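Arginine 3rd transport system periplasmic binding protein (Legionella pneumophila subsp. pneumophila str. Philadelphia 1, PDB 3KZG) probably binds arginine in the periplasm as the solute-binding component of an amino-acid transport system. Local coordinates at residues Q35-R40 with L213-D218. Residues are numbered along the deposited sequence; the frame is centred on the assembly and turned at random.
Sequences QEICRR and LEMEAD
Helix 35-40, which carries Ile37, Arg40 and Glu36 onto selenomethionine Met215, has its axis 11.6 Å from that of helix 213-217 at closest approach, the N-to-C directions 108° apart; long side chains bridge this separation. In this type 2 periplasmic-binding-protein fold the contact joins the end of helix 29-40, in the lobe of strands 4-13 and 44-50, to the end of helix 202-217, just before helix 220-228. Met215 reaches across with its selenium 4.0 Å from Ile37 CG1; Ile37 also packs on Ile208 and Leu212 of helix 202-217. The bend at the last torsion of Met215, chi3 75°, turns its CE onto Glu36 CG, 3.4 Å away. On the same side chain, Met215 CG lies against one face of the Arg40 guanidinium, 3.3 Å from Arg40 NE and offset toward the rim. Extended from CG to NE, Arg40 places its guanidinium between the Glu36 and Asp218 carboxylates. Arg40 NE donates to the anti lone pair of Glu36 OE2 at 2.7 Å; the same oxygen takes Arg39 NH1 from its syn side, so one atom ties together two arginines of its own helix. At the far end NH1 and NH2 converge on Asp218 OD2, the other carboxylate oxygen being hydrogen-bonded to Thr220. This end-on grip is skewed, guanidinium and carboxylate planes standing 44° apart, and its bonds are long, 3.2 Å from Arg40 NH1 to Asp218 OD2. A water in the guanidinium plane accepts from Arg40 NH1 and lies 2.7 Å from Glu214 OE1, to which it donates.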
loop_
_atom_site.group_PDB
_atom_site.type_symbol
_atom_site.label_atom_id
_atom_site.label_comp_id
_atom_site.label_asym_id
_atom_site.label_seq_id
_atom_site.Cartn_x
_atom_site.Cartn_y
_atom_site.Cartn_z
ATOM N N GLN A 35 -13.040 10.080 -20.274
ATOM C CA GLN A 35 -14.059 9.041 -20.399
ATOM C C GLN A 35 -14.533 8.595 -19.017
ATOM O O GLN A 35 -15.733 8.518 -18.754
ATOM C CB GLN A 35 -13.484 7.841 -21.156
ATOM C CG GLN A 35 -14.477 6.731 -21.454
ATOM C CD GLN A 35 -15.546 7.151 -22.449
ATOM O OE1 GLN A 35 -16.481 7.879 -22.107
ATOM N NE2 GLN A 35 -15.408 6.699 -23.692
ATOM N N GLU A 36 -13.583 8.308 -18.135
ATOM C CA GLU A 36 -13.895 7.865 -16.779
ATOM C C GLU A 36 -14.610 8.948 -15.957
ATOM O O GLU A 36 -15.544 8.650 -15.212
ATOM C CB GLU A 36 -12.605 7.427 -16.080
ATOM C CG GLU A 36 -12.763 6.972 -14.648
ATOM C CD GLU A 36 -13.750 5.838 -14.491
ATOM O OE1 GLU A 36 -13.935 5.072 -15.459
ATOM O OE2 GLU A 36 -14.328 5.705 -13.391
ATOM N N ILE A 37 -14.173 10.197 -16.095
ATOM C CA ILE A 37 -14.794 11.302 -15.371
ATOM C C ILE A 37 -16.269 11.453 -15.766
ATOM O O ILE A 37 -17.124 11.730 -14.920
ATOM C CB ILE A 37 -14.054 12.636 -15.644
ATOM C CG1 ILE A 37 -12.660 12.596 -15.007
ATOM C CG2 ILE A 37 -14.856 13.811 -15.099
ATOM C CD1 ILE A 37 -11.819 13.816 -15.282
ATOM N N CYS A 38 -16.564 11.266 -17.048
ATOM C CA CYS A 38 -17.935 11.383 -17.532
ATOM C C CYS A 38 -18.860 10.304 -16.978
ATOM O O CYS A 38 -20.010 10.591 -16.658
ATOM C CB CYS A 38 -17.969 11.357 -19.064
ATOM S SG CYS A 38 -17.370 12.870 -19.831
ATOM N N ARG A 39 -18.380 9.068 -16.849
ATOM C CA ARG A 39 -19.246 8.019 -16.317
ATOM C C ARG A 39 -19.572 8.296 -14.855
ATOM O O ARG A 39 -20.662 7.973 -14.378
ATOM C CB ARG A 39 -18.608 6.631 -16.460
ATOM C CG ARG A 39 -17.341 6.402 -15.663
ATOM C CD ARG A 39 -16.850 4.963 -15.845
ATOM N NE ARG A 39 -17.660 3.999 -15.105
ATOM C CZ ARG A 39 -17.600 3.827 -13.787
ATOM N NH1 ARG A 39 -16.762 4.552 -13.058
ATOM N NH2 ARG A 39 -18.383 2.935 -13.195
ATOM N N ARG A 40 -18.621 8.902 -14.150
ATOM C CA ARG A 40 -18.812 9.244 -12.747
ATOM C C ARG A 40 -19.777 10.420 -12.662
ATOM O O ARG A 40 -20.457 10.604 -11.660
ATOM C CB ARG A 40 -17.466 9.582 -12.097
ATOM C CG ARG A 40 -16.610 8.345 -11.875
ATOM C CD ARG A 40 -15.205 8.672 -11.399
ATOM N NE ARG A 40 -14.413 7.454 -11.279
ATOM C CZ ARG A 40 -14.160 6.823 -10.137
ATOM N NH1 ARG A 40 -14.630 7.296 -8.987
ATOM N NH2 ARG A 40 -13.448 5.706 -10.148
ATOM N N LEU A 213 -10.854 13.989 -7.142
ATOM C CA LEU A 213 -10.408 13.666 -5.795
ATOM C C LEU A 213 -10.815 12.234 -5.426
ATOM O O LEU A 213 -10.028 11.495 -4.839
ATOM C CB LEU A 213 -10.987 14.671 -4.793
ATOM C CG LEU A 213 -10.402 16.088 -4.901
ATOM C CD1 LEU A 213 -11.148 17.054 -3.995
ATOM C CD2 LEU A 213 -8.919 16.041 -4.542
ATOM N N GLU A 214 -12.031 11.834 -5.795
ATOM C CA GLU A 214 -12.512 10.488 -5.490
ATOM C C GLU A 214 -11.755 9.432 -6.294
ATOM O O GLU A 214 -11.619 8.291 -5.854
ATOM C CB GLU A 214 -14.015 10.408 -5.769
ATOM C CG GLU A 214 -14.767 11.570 -5.135
ATOM C CD GLU A 214 -16.237 11.608 -5.479
ATOM O OE1 GLU A 214 -16.584 11.395 -6.657
ATOM O OE2 GLU A 214 -17.045 11.875 -4.566
HETATM N N MSE A 215 -11.263 9.800 -7.474
HETATM C CA MSE A 215 -10.497 8.855 -8.290
HETATM C C MSE A 215 -9.094 8.682 -7.710
HETATM O O MSE A 215 -8.490 7.613 -7.806
HETATM C CB MSE A 215 -10.373 9.353 -9.736
HETATM C CG MSE A 215 -11.604 9.130 -10.602
HETATM SE SE MSE A 215 -11.346 9.859 -12.328
HETATM C CE MSE A 215 -10.139 8.494 -13.018
ATOM N N GLU A 216 -8.568 9.748 -7.124
ATOM C CA GLU A 216 -7.242 9.677 -6.546
ATOM C C GLU A 216 -7.334 8.883 -5.255
ATOM O O GLU A 216 -6.383 8.214 -4.858
ATOM C CB GLU A 216 -6.696 11.089 -6.301
ATOM C CG GLU A 216 -6.695 11.921 -7.575
ATOM C CD GLU A 216 -6.173 13.329 -7.395
ATOM O OE1 GLU A 216 -6.575 14.012 -6.433
ATOM O OE2 GLU A 216 -5.366 13.764 -8.239
ATOM N N ALA A 217 -8.500 8.926 -4.622
ATOM C CA ALA A 217 -8.694 8.214 -3.365
ATOM C C ALA A 217 -9.009 6.717 -3.496
ATOM O O ALA A 217 -8.671 5.948 -2.602
ATOM C CB ALA A 217 -9.775 8.905 -2.544
ATOM N N ASP A 218 -9.648 6.295 -4.589
ATOM C CA ASP A 218 -9.979 4.878 -4.739
ATOM C C ASP A 218 -9.025 4.076 -5.621
ATOM O O ASP A 218 -9.305 2.921 -5.943
ATOM C CB ASP A 218 -11.422 4.692 -5.242
ATOM C CG ASP A 218 -11.647 5.253 -6.638
ATOM O OD1 ASP A 218 -10.692 5.293 -7.442
ATOM O OD2 ASP A 218 -12.794 5.639 -6.935
HETATM O O HOH W 1 -16.509 9.451 -8.458
#